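Long-range contacts in mitogen activated protein kinase, putative (Leishmania donovani, PDB 4QNY), which probably phosphorylates serine and threonine residues of target proteins as a mitogen-activated protein kinase, and here binds an ATP analogue and magnesium: residues I147-I151 / Y203-D208; W210-L216 / L287-V293; K73-H77 / Y324-R328; F129-A134 / V158-L164; L18-Y22 / N88-P92. All coordinates share one frame; numbering follows the deposited sequence. Where two conformers were deposited one is given.

Contact 1 (I147-I151 / Y203-D208); sequences IHRDI and YSAQID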
# COMPACT_ATOMS: atom_id res chain seq x y z
N ILE A 147 3.55 9.64 3.37
CA ILE A 147 3.10 8.42 4.03
C ILE A 147 2.20 7.64 3.09
O ILE A 147 1.28 8.20 2.50
CB ILE A 147 2.35 8.74 5.34
CG1 ILE A 147 3.27 9.47 6.32
CG2 ILE A 147 1.81 7.46 5.97
CD1 ILE A 147 2.58 9.95 7.58
N HIS A 148 2.46 6.34 2.95
CA HIS A 148 1.72 5.52 1.99
C HIS A 148 0.26 5.32 2.41
O HIS A 148 -0.64 5.41 1.58
CB HIS A 148 2.40 4.16 1.82
CG HIS A 148 1.88 3.38 0.66
ND1 HIS A 148 0.78 2.55 0.75
CD2 HIS A 148 2.30 3.30 -0.63
CE1 HIS A 148 0.55 1.99 -0.43
NE2 HIS A 148 1.46 2.43 -1.28
N ARG A 149 0.05 5.01 3.69
CA ARG A 149 -1.28 4.91 4.30
C ARG A 149 -2.07 3.67 3.83
O ARG A 149 -3.06 3.28 4.46
CB ARG A 149 -2.06 6.21 4.04
CG ARG A 149 -3.55 6.21 4.36
CD ARG A 149 -3.83 5.93 5.83
NE ARG A 149 -5.12 5.26 5.99
CZ ARG A 149 -6.24 5.87 6.39
NH1 ARG A 149 -7.36 5.17 6.49
NH2 ARG A 149 -6.23 7.16 6.69
N ASP A 150 -1.61 3.02 2.77
CA ASP A 150 -2.32 1.84 2.28
C ASP A 150 -1.38 0.65 2.03
O ASP A 150 -1.42 0.04 0.96
CB ASP A 150 -3.08 2.18 0.99
CG ASP A 150 -4.24 1.23 0.74
OD1 ASP A 150 -4.73 0.60 1.70
OD2 ASP A 150 -4.68 1.12 -0.43
N ILE A 151 -0.56 0.32 3.02
CA ILE A 151 0.35 -0.82 2.91
C ILE A 151 -0.38 -2.14 3.17
O ILE A 151 -0.65 -2.49 4.32
CB ILE A 151 1.55 -0.68 3.87
CG1 ILE A 151 2.40 0.53 3.48
CG2 ILE A 151 2.40 -1.94 3.84
CD1 ILE A 151 3.07 0.39 2.13
N TYR A 203 -1.29 11.25 12.93
CA TYR A 203 -0.45 10.07 13.00
C TYR A 203 0.87 10.30 12.27
O TYR A 203 1.11 11.38 11.74
CB TYR A 203 -1.18 8.85 12.41
CG TYR A 203 -1.87 9.12 11.09
CD1 TYR A 203 -3.16 9.62 11.04
CD2 TYR A 203 -1.22 8.86 9.89
CE1 TYR A 203 -3.80 9.86 9.84
CE2 TYR A 203 -1.85 9.10 8.68
CZ TYR A 203 -3.13 9.60 8.66
OH TYR A 203 -3.75 9.83 7.45
N SER A 204 1.72 9.28 12.24
CA SER A 204 3.03 9.40 11.62
C SER A 204 3.26 8.31 10.58
O SER A 204 2.34 7.60 10.19
CB SER A 204 4.14 9.35 12.67
OG SER A 204 4.26 8.04 13.22
N ALA A 205 4.51 8.18 10.14
CA ALA A 205 4.89 7.19 9.14
C ALA A 205 4.94 5.78 9.73
O ALA A 205 5.19 4.81 9.02
CB ALA A 205 6.23 7.55 8.52
N GLN A 206 4.71 5.68 11.03
CA GLN A 206 4.74 4.40 11.72
C GLN A 206 3.56 3.50 11.34
O GLN A 206 3.59 2.29 11.60
CB GLN A 206 4.76 4.61 13.24
CG GLN A 206 6.07 5.16 13.77
CD GLN A 206 7.24 4.22 13.53
OE1 GLN A 206 7.94 4.33 12.52
NE2 GLN A 206 7.45 3.29 14.45
N ILE A 207 2.54 4.08 10.73
CA ILE A 207 1.38 3.30 10.30
C ILE A 207 1.74 2.40 9.12
O ILE A 207 1.09 1.39 8.88
CB ILE A 207 0.19 4.20 9.91
CG1 ILE A 207 0.50 5.02 8.66
CG2 ILE A 207 -0.21 5.10 11.07
CD1 ILE A 207 -0.71 5.69 8.04
N ASP A 208 2.79 2.78 8.38
CA ASP A 208 3.27 1.96 7.27
C ASP A 208 4.09 0.79 7.80
O ASP A 208 4.11 -0.28 7.19
CB ASP A 208 4.10 2.80 6.30
CG ASP A 208 3.25 3.76 5.49
OD1 ASP A 208 2.05 3.48 5.30
OD2 ASP A 208 3.79 4.79 5.03
O HOH W 1 -0.09 1.91 5.64
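R149 and Y203 present flat groups whose planes stand 83° apart: the phenol oxygen lies at the edge of the guanidinium, in its plane, with R149 NH2 3.7 Å from Y203 OH. Over one face of the H148 ring sits I151 CD1, 3.4 Å above the plane and offset toward the rim, while F169 meets the same ring edge-to-face. The D208 carboxylate takes two backbone N-H groups, one per oxygen: H148 N lies 2.9 Å from D208 OD2 and R149 N 3.0 Å from D208 OD1, each on a syn lone pair. With CG anti to the carbonyl carbon (chi1 -72°), D208 turns its oxygens up to the loop. H142 adds a bond to OD2, and a water 2.7 Å from D208 OD1 also accepts from I151 N. I147 fills the apolar side, where I147 CG2 comes within 3.7 Å of I207 CD1. H148 NE2 bonds the carbonyl of C167. H148-R149-D150 is the HRD motif of the kinase catalytic loop, with the D150 side chain about 5 Å from the bound magnesium ion. The buried carboxylate thus fixes the loop's backbone to the start of helix 206-219, whereas Y203 OH is buried without a polar partner in the model.

Contact 2 (W210-L216 / L287-V293); sequences WGIGCIL and LLRHMLV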
# COMPACT_ATOMS: atom_id res chain seq x y z
N TRP A 210 3.45 -0.72 10.60
CA TRP A 210 2.43 -1.64 11.08
C TRP A 210 1.95 -2.55 9.96
O TRP A 210 1.76 -3.75 10.16
CB TRP A 210 1.25 -0.86 11.68
CG TRP A 210 0.15 -1.75 12.20
CD1 TRP A 210 -0.93 -2.20 11.51
CD2 TRP A 210 0.05 -2.30 13.52
NE1 TRP A 210 -1.71 -2.99 12.31
CE2 TRP A 210 -1.13 -3.07 13.55
CE3 TRP A 210 0.83 -2.22 14.67
CZ2 TRP A 210 -1.55 -3.75 14.70
CZ3 TRP A 210 0.42 -2.89 15.81
CH2 TRP A 210 -0.76 -3.65 15.81
N GLY A 211 1.77 -1.97 8.78
CA GLY A 211 1.34 -2.72 7.61
C GLY A 211 2.35 -3.77 7.21
O GLY A 211 1.97 -4.87 6.78
N ILE A 212 3.63 -3.45 7.34
CA ILE A 212 4.70 -4.40 7.02
C ILE A 212 4.71 -5.55 8.03
O ILE A 212 4.94 -6.70 7.67
CB ILE A 212 6.08 -3.71 7.01
CG1 ILE A 212 6.13 -2.65 5.91
CG2 ILE A 212 7.20 -4.72 6.81
CD1 ILE A 212 5.96 -3.22 4.51
N GLY A 213 4.44 -5.22 9.29
CA GLY A 213 4.34 -6.22 10.33
C GLY A 213 3.23 -7.21 10.06
O GLY A 213 3.40 -8.42 10.22
N CYS A 214 2.08 -6.70 9.64
CA CYS A 214 0.95 -7.55 9.27
C CYS A 214 1.33 -8.46 8.10
O CYS A 214 1.00 -9.64 8.09
CB CYS A 214 -0.26 -6.70 8.89
SG CYS A 214 -0.90 -5.66 10.22
N ILE A 215 2.04 -7.89 7.13
CA ILE A 215 2.51 -8.64 5.97
C ILE A 215 3.54 -9.68 6.39
O ILE A 215 3.52 -10.81 5.92
CB ILE A 215 3.10 -7.70 4.91
CG1 ILE A 215 2.00 -6.82 4.30
CG2 ILE A 215 3.80 -8.49 3.81
CD1 ILE A 215 2.52 -5.73 3.39
N LEU A 216 4.44 -9.29 7.30
CA LEU A 216 5.44 -10.21 7.83
C LEU A 216 4.77 -11.37 8.56
O LEU A 216 5.22 -12.52 8.46
CB LEU A 216 6.41 -9.48 8.76
CG LEU A 216 7.43 -10.34 9.51
CD1 LEU A 216 8.28 -11.13 8.54
CD2 LEU A 216 8.31 -9.48 10.40
N LEU A 287 11.46 -9.06 15.17
CA LEU A 287 11.14 -8.00 14.22
C LEU A 287 9.63 -7.88 14.07
O LEU A 287 9.09 -6.77 13.98
CB LEU A 287 11.79 -8.28 12.86
CG LEU A 287 11.55 -7.23 11.78
CD1 LEU A 287 12.11 -5.88 12.20
CD2 LEU A 287 12.14 -7.67 10.45
N LEU A 288 8.95 -9.02 14.05
CA LEU A 288 7.49 -9.06 13.97
C LEU A 288 6.86 -8.43 15.21
O LEU A 288 5.92 -7.65 15.11
CB LEU A 288 7.01 -10.50 13.81
CG LEU A 288 5.50 -10.72 13.67
CD1 LEU A 288 4.97 -9.98 12.46
CD2 LEU A 288 5.18 -12.20 13.58
N ARG A 289 7.39 -8.78 16.38
CA ARG A 289 6.92 -8.24 17.65
C ARG A 289 7.07 -6.72 17.71
O ARG A 289 6.16 -6.01 18.14
CB ARG A 289 7.67 -8.89 18.81
CG ARG A 289 7.44 -8.21 20.16
CD ARG A 289 8.64 -8.39 21.07
NE ARG A 289 9.84 -7.76 20.51
CZ ARG A 289 10.17 -6.49 20.70
NH1 ARG A 289 9.40 -5.70 21.44
NH2 ARG A 289 11.28 -6.00 20.15
N HIS A 290 8.23 -6.24 17.29
CA HIS A 290 8.54 -4.82 17.38
C HIS A 290 7.80 -4.00 16.32
O HIS A 290 7.47 -2.84 16.55
CB HIS A 290 10.05 -4.60 17.25
CG HIS A 290 10.55 -3.38 17.95
ND1 HIS A 290 11.89 -3.15 18.18
CD2 HIS A 290 9.89 -2.32 18.47
CE1 HIS A 290 12.03 -2.00 18.81
NE2 HIS A 290 10.84 -1.47 19.00
N MET A 291 7.53 -4.62 15.18
CA MET A 291 6.76 -3.97 14.12
C MET A 291 5.30 -3.81 14.52
O MET A 291 4.61 -2.91 14.04
CB MET A 291 6.85 -4.77 12.81
CG MET A 291 8.09 -4.49 11.98
SD MET A 291 8.12 -5.46 10.46
CE MET A 291 9.57 -4.79 9.66
N LEU A 292 4.83 -4.68 15.40
CA LEU A 292 3.43 -4.68 15.81
C LEU A 292 3.26 -4.21 17.25
O LEU A 292 2.51 -4.81 18.02
CB LEU A 292 2.82 -6.07 15.62
CG LEU A 292 2.73 -6.55 14.17
CD1 LEU A 292 2.20 -7.98 14.10
CD2 LEU A 292 1.85 -5.62 13.34
N VAL A 293 3.97 -3.14 17.61
CA VAL A 293 3.82 -2.54 18.92
C VAL A 293 2.68 -1.52 18.90
O VAL A 293 2.58 -0.72 17.97
CB VAL A 293 5.13 -1.85 19.38
CG1 VAL A 293 4.90 -1.05 20.65
CG2 VAL A 293 6.23 -2.88 19.58
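L292 CD2 sits over the W210 indole: 3.7 Å from the centroid of the six-membered ring and 8° off its normal, a CH-pi contact over the centre of the face. The indole has CG anti to the backbone N (chi1 180°); although CB leaves the helix away from the partner, this torsion brings the ring back so that one face meets the L292 methyl. One turn further on is G213. With no side chain, it leaves room for M291 CB and the L292 methyl, with G213 CA 3.8 Å from M291 CB and G213 O 3.1 Å from L288 CD1, which is tight. M291, extended beyond CG, lays its thioether past the glycine, so that M291 CE ends 3.7 Å from I212 CG2. At the far end L216 CD2 drops onto L288, 3.8 Å from L288 CB, and also faces M291 SD and L287. No hydrogen bond crosses the interface; it is held by hydrocarbon and sulfur packing.

The second shell sets these groups. F226 meets the indole of W210, W273 touches both L288 and L292, and helix 124-143 backs I212, L216 and M291 through residues such as A134 and L135. The axes of the short helical segments come within 8.7 Å and run roughly antiparallel, at 143°. Such a glycine-centred close approach joins helix 206-219, corresponding to the buried helix F of protein kinases, to helix 282-291, the likely helix H of the C-terminal lobe.

Contact 3 (K73-H77 / Y324-R328); sequences KLLAH and YALFR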
# COMPACT_ATOMS: atom_id res chain seq x y z
N LYS A 73 1.29 12.06 -9.70
CA LYS A 73 2.41 12.92 -9.35
C LYS A 73 3.47 12.15 -8.56
O LYS A 73 4.67 12.30 -8.80
CB LYS A 73 1.94 14.13 -8.55
CG LYS A 73 1.36 15.25 -9.40
CD LYS A 73 1.23 16.53 -8.59
CE LYS A 73 1.03 17.74 -9.49
NZ LYS A 73 1.09 19.01 -8.71
N LEU A 74 3.02 11.33 -7.62
CA LEU A 74 3.92 10.54 -6.79
C LEU A 74 4.64 9.47 -7.61
O LEU A 74 5.84 9.25 -7.42
CB LEU A 74 3.15 9.89 -5.64
CG LEU A 74 2.74 10.84 -4.51
CD1 LEU A 74 1.62 10.22 -3.69
CD2 LEU A 74 3.93 11.17 -3.63
N LEU A 75 3.91 8.81 -8.50
CA LEU A 75 4.50 7.79 -9.36
C LEU A 75 5.61 8.38 -10.24
O LEU A 75 6.64 7.75 -10.45
CB LEU A 75 3.43 7.14 -10.24
CG LEU A 75 2.49 6.15 -9.54
CD1 LEU A 75 1.36 5.73 -10.46
CD2 LEU A 75 3.26 4.93 -9.05
N ALA A 76 5.38 9.59 -10.73
CA ALA A 76 6.38 10.28 -11.54
C ALA A 76 7.50 10.83 -10.67
O ALA A 76 8.63 11.02 -11.14
CB ALA A 76 5.73 11.40 -12.34
N HIS A 77 7.19 11.08 -9.41
CA HIS A 77 8.15 11.66 -8.47
C HIS A 77 9.26 10.68 -8.12
O HIS A 77 10.41 11.07 -7.94
CB HIS A 77 7.44 12.12 -7.20
CG HIS A 77 8.36 12.70 -6.17
ND1 HIS A 77 8.88 11.95 -5.13
CD2 HIS A 77 8.85 13.95 -6.01
CE1 HIS A 77 9.66 12.72 -4.38
NE2 HIS A 77 9.65 13.94 -4.90
N TYR A 324 15.97 11.18 -0.54
CA TYR A 324 15.23 11.58 -1.73
C TYR A 324 14.74 13.02 -1.62
O TYR A 324 14.73 13.60 -0.53
CB TYR A 324 14.04 10.64 -1.97
N ALA A 325 14.33 13.59 -2.75
CA ALA A 325 13.83 14.96 -2.77
C ALA A 325 12.43 15.03 -2.17
O ALA A 325 11.65 14.08 -2.26
CB ALA A 325 13.82 15.50 -4.19
N LEU A 326 12.12 16.16 -1.55
CA LEU A 326 10.82 16.35 -0.90
C LEU A 326 9.71 16.53 -1.92
O LEU A 326 9.79 17.38 -2.81
CB LEU A 326 10.87 17.56 0.03
CG LEU A 326 9.68 17.73 0.98
CD1 LEU A 326 10.02 17.19 2.36
CD2 LEU A 326 9.25 19.19 1.06
N PHE A 327 8.65 15.73 -1.79
CA PHE A 327 7.48 15.86 -2.64
C PHE A 327 6.67 17.09 -2.22
O PHE A 327 6.33 17.24 -1.04
CB PHE A 327 6.61 14.60 -2.57
CG PHE A 327 5.37 14.66 -3.41
CD1 PHE A 327 5.43 14.38 -4.77
CD2 PHE A 327 4.15 14.98 -2.85
CE1 PHE A 327 4.29 14.43 -5.55
CE2 PHE A 327 3.01 15.03 -3.62
CZ PHE A 327 3.07 14.75 -4.97
N ARG A 328 6.37 17.96 -3.17
CA ARG A 328 5.63 19.18 -2.85
C ARG A 328 4.13 19.00 -3.07
O ARG A 328 3.67 18.75 -4.19
CB ARG A 328 6.14 20.36 -3.69
CG ARG A 328 5.36 21.65 -3.47
CD ARG A 328 6.02 22.83 -4.15
NE ARG A 328 7.01 22.41 -5.14
CZ ARG A 328 7.64 23.24 -5.96
NH1 ARG A 328 7.37 24.54 -5.93
NH2 ARG A 328 8.53 22.77 -6.83
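F327 packs most tightly against L74, K73 and H77, the three side chains of the helix that close round its ring. L74 CD2 sits 3.6 Å from the F327 ring centroid and 6° off the normal, a CH-pi contact over the centre of one face. Part of the rim is met as well: K73 CB lies in its plane, 3.8 Å from F327 CZ, so the lysine contributes its first carbon here while the rest of the chain extends onward. H77 completes the edge. Its imidazole and the phenyl form a T-shaped pair, planes at 89° and centroids 5.3 Å apart, with the edge of F327 directed at the face of H77; the phenylalanine's own CB lies over that same imidazole. Extending with CG anti to the backbone N (chi1 180°) is what carries the phenyl from its chain across to the helix.

Packing fades away from this ring. A325 O approaches the edge of the imidazole, in its plane, 3.2 Å from H77 CE1, but A325 and L326 are exposed, and neither adds a close side-chain contact.

Behind the tight side, L74 also touches F169, the phenylalanine of the DFG sequence, and F327 packs on V146, pairs with A144 through its backbone and meets F329 edge-to-face. A segment from beyond the C-lobe helices thus lies against helix 62-77, the kinase helix C, consistent with the C-terminal extension of MAP kinases that returns to the N-lobe.

Contact 4 (F129-A134 / V158-L164); sequences FFIYQA and VNTNCDL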
# COMPACT_ATOMS: atom_id res chain seq x y z
N PHE A 129 14.19 -11.05 1.92
CA PHE A 129 14.36 -10.23 0.73
C PHE A 129 13.10 -9.40 0.45
O PHE A 129 13.19 -8.25 0.02
CB PHE A 129 14.70 -11.11 -0.48
CG PHE A 129 15.16 -10.33 -1.68
CD1 PHE A 129 16.03 -9.26 -1.55
CD2 PHE A 129 14.73 -10.69 -2.95
CE1 PHE A 129 16.45 -8.55 -2.66
CE2 PHE A 129 15.15 -9.98 -4.07
CZ PHE A 129 16.01 -8.91 -3.92
N PHE A 130 11.94 -9.99 0.69
CA PHE A 130 10.67 -9.28 0.55
C PHE A 130 10.58 -8.11 1.52
O PHE A 130 10.28 -6.99 1.12
CB PHE A 130 9.49 -10.23 0.77
CG PHE A 130 9.16 -11.09 -0.41
CD1 PHE A 130 9.50 -10.70 -1.69
CD2 PHE A 130 8.49 -12.30 -0.24
CE1 PHE A 130 9.19 -11.50 -2.78
CE2 PHE A 130 8.18 -13.10 -1.32
CZ PHE A 130 8.53 -12.69 -2.60
N ILE A 131 10.84 -8.39 2.79
CA ILE A 131 10.70 -7.39 3.84
C ILE A 131 11.68 -6.24 3.69
O ILE A 131 11.31 -5.07 3.84
CB ILE A 131 10.88 -8.03 5.24
CG1 ILE A 131 9.72 -8.98 5.53
CG2 ILE A 131 10.96 -6.97 6.32
CD1 ILE A 131 8.36 -8.32 5.48
N TYR A 132 12.94 -6.55 3.38
CA TYR A 132 13.95 -5.51 3.23
C TYR A 132 13.64 -4.58 2.06
O TYR A 132 13.80 -3.37 2.16
CB TYR A 132 15.34 -6.11 3.06
CG TYR A 132 16.43 -5.06 2.98
CD1 TYR A 132 16.94 -4.48 4.14
CD2 TYR A 132 16.94 -4.64 1.76
CE1 TYR A 132 17.92 -3.52 4.08
CE2 TYR A 132 17.93 -3.68 1.69
CZ TYR A 132 18.42 -3.12 2.86
OH TYR A 132 19.40 -2.16 2.79
N GLN A 133 13.19 -5.16 0.95
CA GLN A 133 12.83 -4.38 -0.23
C GLN A 133 11.66 -3.45 0.07
O GLN A 133 11.63 -2.31 -0.39
CB GLN A 133 12.49 -5.29 -1.40
CG GLN A 133 13.70 -5.88 -2.11
CD GLN A 133 13.30 -6.85 -3.21
OE1 GLN A 133 13.43 -6.55 -4.39
NE2 GLN A 133 12.82 -8.03 -2.81
N ALA A 134 10.71 -3.95 0.85
CA ALA A 134 9.54 -3.16 1.22
C ALA A 134 9.93 -2.01 2.15
O ALA A 134 9.44 -0.89 2.00
CB ALA A 134 8.49 -4.04 1.88
N VAL A 158 5.31 -8.34 -6.79
CA VAL A 158 6.50 -9.19 -6.76
C VAL A 158 6.66 -10.05 -8.01
O VAL A 158 5.70 -10.31 -8.73
CB VAL A 158 6.47 -10.14 -5.53
CG1 VAL A 158 6.68 -9.36 -4.24
CG2 VAL A 158 5.17 -10.93 -5.49
N ASN A 159 7.90 -10.48 -8.26
CA ASN A 159 8.20 -11.40 -9.35
C ASN A 159 8.71 -12.73 -8.81
O ASN A 159 8.83 -12.92 -7.60
CB ASN A 159 9.24 -10.80 -10.30
CG ASN A 159 8.73 -9.58 -11.03
OD1 ASN A 159 7.53 -9.43 -11.26
ND2 ASN A 159 9.65 -8.69 -11.41
N THR A 160 9.02 -13.66 -9.71
CA THR A 160 9.60 -14.94 -9.32
C THR A 160 11.05 -14.75 -8.90
O THR A 160 11.63 -15.58 -8.21
CB THR A 160 9.51 -15.97 -10.47
OG1 THR A 160 8.20 -15.93 -11.05
CG2 THR A 160 9.78 -17.38 -9.96
N ASN A 161 11.62 -13.62 -9.31
CA ASN A 161 12.96 -13.22 -8.88
C ASN A 161 12.94 -12.68 -7.46
O ASN A 161 13.98 -12.28 -6.93
CB ASN A 161 13.53 -12.17 -9.83
CG ASN A 161 13.53 -12.61 -11.28
OD1 ASN A 161 12.48 -12.70 -11.91
ND2 ASN A 161 14.72 -12.89 -11.81
N CYS A 162 11.75 -12.66 -6.86
CA CYS A 162 11.51 -12.10 -5.53
C CYS A 162 11.78 -10.59 -5.49
O CYS A 162 11.90 -10.01 -4.41
CB CYS A 162 12.34 -12.82 -4.47
SG CYS A 162 11.68 -14.42 -3.97
N ASP A 163 11.88 -9.97 -6.66
CA ASP A 163 11.97 -8.52 -6.74
C ASP A 163 10.65 -7.91 -6.30
O ASP A 163 9.59 -8.45 -6.60
CB ASP A 163 12.33 -8.06 -8.16
CG ASP A 163 13.74 -8.45 -8.56
OD1 ASP A 163 14.58 -8.69 -7.66
OD2 ASP A 163 14.02 -8.52 -9.77
N LEU A 164 10.71 -6.80 -5.58
CA LEU A 164 9.52 -6.22 -4.97
C LEU A 164 9.31 -4.77 -5.38
O LEU A 164 10.27 -4.01 -5.49
CB LEU A 164 9.60 -6.34 -3.45
CG LEU A 164 8.37 -6.03 -2.60
CD1 LEU A 164 8.32 -6.96 -1.41
CD2 LEU A 164 8.38 -4.58 -2.14
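Q133 and L164 slide past each other in opposite directions, bringing the glutamine amide alongside the backbone of the loop. Both N-H groups of the amide are used in its plane: Q133 NE2 lies 2.7 Å from C162 O, nearly straight at 169° and in the carbonyl plane, and 2.9 Å from F129 O one helical turn back. The amide oxygen accepts: L164 N is 3.0 Å from Q133 OE1, but stands 54° above the plane of the glutamine carbonyl. Extended beyond CG, the glutamine reaches from the helix to the loop backbone, and its NE2 stands 3.1 Å above the centre of the F129 ring. That ring turns an edge to C162, so that F129 CD2 is 3.5 Å from C162 CB.

F130 crosses V158 at about a right angle, F130 CE1 meeting V158 CG1 at 3.6 Å. C162 SG approaches the F130 ring obliquely, 4.5 Å from its centroid, a sulfur-aromatic contact. L164 spreads its methyls over the helix backbone: L164 CD1 is 3.2 Å from F130 O, while CD2 lies against A134.

C162 ends a type I turn that begins at N159, between strands 156-158 and 164-166. The contact thereby seats this hairpin on helix 124-143, which also packs on helix 206-219 through I131 and A134, while V158 faces helix 112-117.

Contact 5 (L18-Y22 / N88-P92); sequences LDDRY and NILTP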
# COMPACT_ATOMS: atom_id res chain seq x y z
N LEU A 18 -6.53 6.92 -27.81
CA LEU A 18 -5.58 7.68 -27.02
C LEU A 18 -4.17 7.51 -27.58
O LEU A 18 -3.49 8.49 -27.90
CB LEU A 18 -5.62 7.25 -25.56
CG LEU A 18 -6.95 7.42 -24.83
CD1 LEU A 18 -6.88 6.82 -23.44
CD2 LEU A 18 -7.35 8.88 -24.77
N ASP A 19 -3.74 6.26 -27.70
CA ASP A 19 -2.44 5.94 -28.25
C ASP A 19 -2.47 4.54 -28.88
O ASP A 19 -2.82 3.56 -28.22
CB ASP A 19 -1.35 6.02 -27.17
CG ASP A 19 0.04 6.21 -27.75
OD1 ASP A 19 0.31 5.68 -28.85
OD2 ASP A 19 0.86 6.89 -27.10
N ASP A 20 -2.08 4.46 -30.15
CA ASP A 20 -2.15 3.21 -30.90
C ASP A 20 -1.07 2.22 -30.47
O ASP A 20 -1.06 1.07 -30.91
CB ASP A 20 -2.03 3.50 -32.40
CG ASP A 20 -3.03 2.70 -33.22
OD1 ASP A 20 -4.09 2.34 -32.68
OD2 ASP A 20 -2.75 2.45 -34.41
N ARG A 21 -0.16 2.67 -29.61
CA ARG A 21 0.97 1.87 -29.16
C ARG A 21 0.58 0.56 -28.48
O ARG A 21 1.15 -0.49 -28.78
CB ARG A 21 1.83 2.68 -28.18
CG ARG A 21 2.80 3.64 -28.86
CD ARG A 21 3.43 4.62 -27.86
NE ARG A 21 4.25 3.96 -26.85
CZ ARG A 21 5.25 4.54 -26.21
NH1 ARG A 21 5.57 5.80 -26.48
NH2 ARG A 21 5.94 3.87 -25.30
N TYR A 22 -0.41 0.62 -27.59
CA TYR A 22 -0.66 -0.46 -26.65
C TYR A 22 -1.65 -1.51 -27.15
O TYR A 22 -2.79 -1.20 -27.51
CB TYR A 22 -1.13 0.12 -25.32
CG TYR A 22 -0.17 1.15 -24.77
CD1 TYR A 22 1.00 0.75 -24.13
CD2 TYR A 22 -0.41 2.51 -24.90
CE1 TYR A 22 1.89 1.68 -23.62
CE2 TYR A 22 0.47 3.44 -24.39
CZ TYR A 22 1.62 3.02 -23.76
OH TYR A 22 2.51 3.95 -23.26
N ASN A 88 3.77 6.09 -18.77
CA ASN A 88 2.97 7.02 -19.56
C ASN A 88 1.66 7.43 -18.89
O ASN A 88 1.18 6.76 -17.97
CB ASN A 88 2.66 6.40 -20.93
CG ASN A 88 2.54 7.44 -22.03
OD1 ASN A 88 2.20 8.59 -21.77
ND2 ASN A 88 2.82 7.03 -23.26
N ILE A 89 1.10 8.54 -19.35
CA ILE A 89 -0.21 9.01 -18.91
C ILE A 89 -1.08 9.33 -20.12
O ILE A 89 -0.89 10.35 -20.78
CB ILE A 89 -0.11 10.26 -18.01
CG1 ILE A 89 0.81 10.01 -16.81
CG2 ILE A 89 -1.49 10.69 -17.54
CD1 ILE A 89 0.25 9.01 -15.82
N LEU A 90 -2.05 8.46 -20.40
CA LEU A 90 -2.91 8.62 -21.56
C LEU A 90 -4.19 9.38 -21.22
O LEU A 90 -5.02 8.89 -20.44
CB LEU A 90 -3.26 7.26 -22.16
CG LEU A 90 -2.08 6.36 -22.52
CD1 LEU A 90 -2.57 5.06 -23.15
CD2 LEU A 90 -1.11 7.08 -23.44
N THR A 91 -4.35 10.56 -21.80
CA THR A 91 -5.52 11.40 -21.55
C THR A 91 -6.19 11.81 -22.86
O THR A 91 -5.52 11.99 -23.87
CB THR A 91 -5.13 12.66 -20.77
OG1 THR A 91 -4.03 13.30 -21.43
CG2 THR A 91 -4.71 12.30 -19.35
N PRO A 92 -7.53 11.94 -22.84
CA PRO A 92 -8.27 12.39 -24.03
C PRO A 92 -7.94 13.83 -24.40
O PRO A 92 -7.88 14.70 -23.53
CB PRO A 92 -9.74 12.27 -23.59
CG PRO A 92 -9.72 11.32 -22.44
CD PRO A 92 -8.43 11.57 -21.74
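L18 leans over L90 and on to P92, and its side chain can be followed atom by atom. CB starts opposite the leucine, 4.1 Å from L90 CB. Held anti to the carbonyl carbon (chi1 -60°), CG sends its two methyls along the partner strand: L18 CD1 stays with L90, 3.9 Å from its CB, and L18 CD2 goes further, to 3.6 Å from P92 N, with T91 C and the proline CG close by. Beyond this, Y22 approaches from the other end of the segment. L90 has two conformers, so its methyl contacts are less certain; in the one described, Y22 CE2 lies 3.7 Å from L90 CD1, and D19 CB packs on CD2. The tyrosine hydroxyl accepts a bond from N88: N88 ND2 is 3.1 Å from Y22 OH at 145°, with the hydroxyl 20° out of the N88 amide plane. D19 OD1 accepts from the backbone N of R21, an Asx turn, and R21 itself makes a salt bridge to D41. Chemically, this is an apolar patch with one directed bond at its tyrosine end. D19 OD1 and R21 have these partners outside strand 86-90, so leucine and proline packing plus the single N88-Y22 bond join the N-terminal loop to this edge strand of the N-lobe sheet.

In the fold
From the N terminus, contact 5 closes first, between residues 18 and 92, and ties the segment ahead of the N-lobe sheet to its edge strand 86-90. Contact 3 opens within that span, at 73, and closes last, at 328, so the two cross, and contact 3 encloses contacts 4, 1 and 2. Contact 4 (129-164) and contact 1 (147-208) cross, since their segments alternate. Contact 2 (210-293) then follows both in series. Contacts 1 and 2 share helix 206-219, and I151 touches I212 and I215. A134 and I131 of contact 4 press on I212 and L216. Together they bind helix 124-143, the catalytic loop and the C-lobe helices, while contact 3 reaches to helix 62-77.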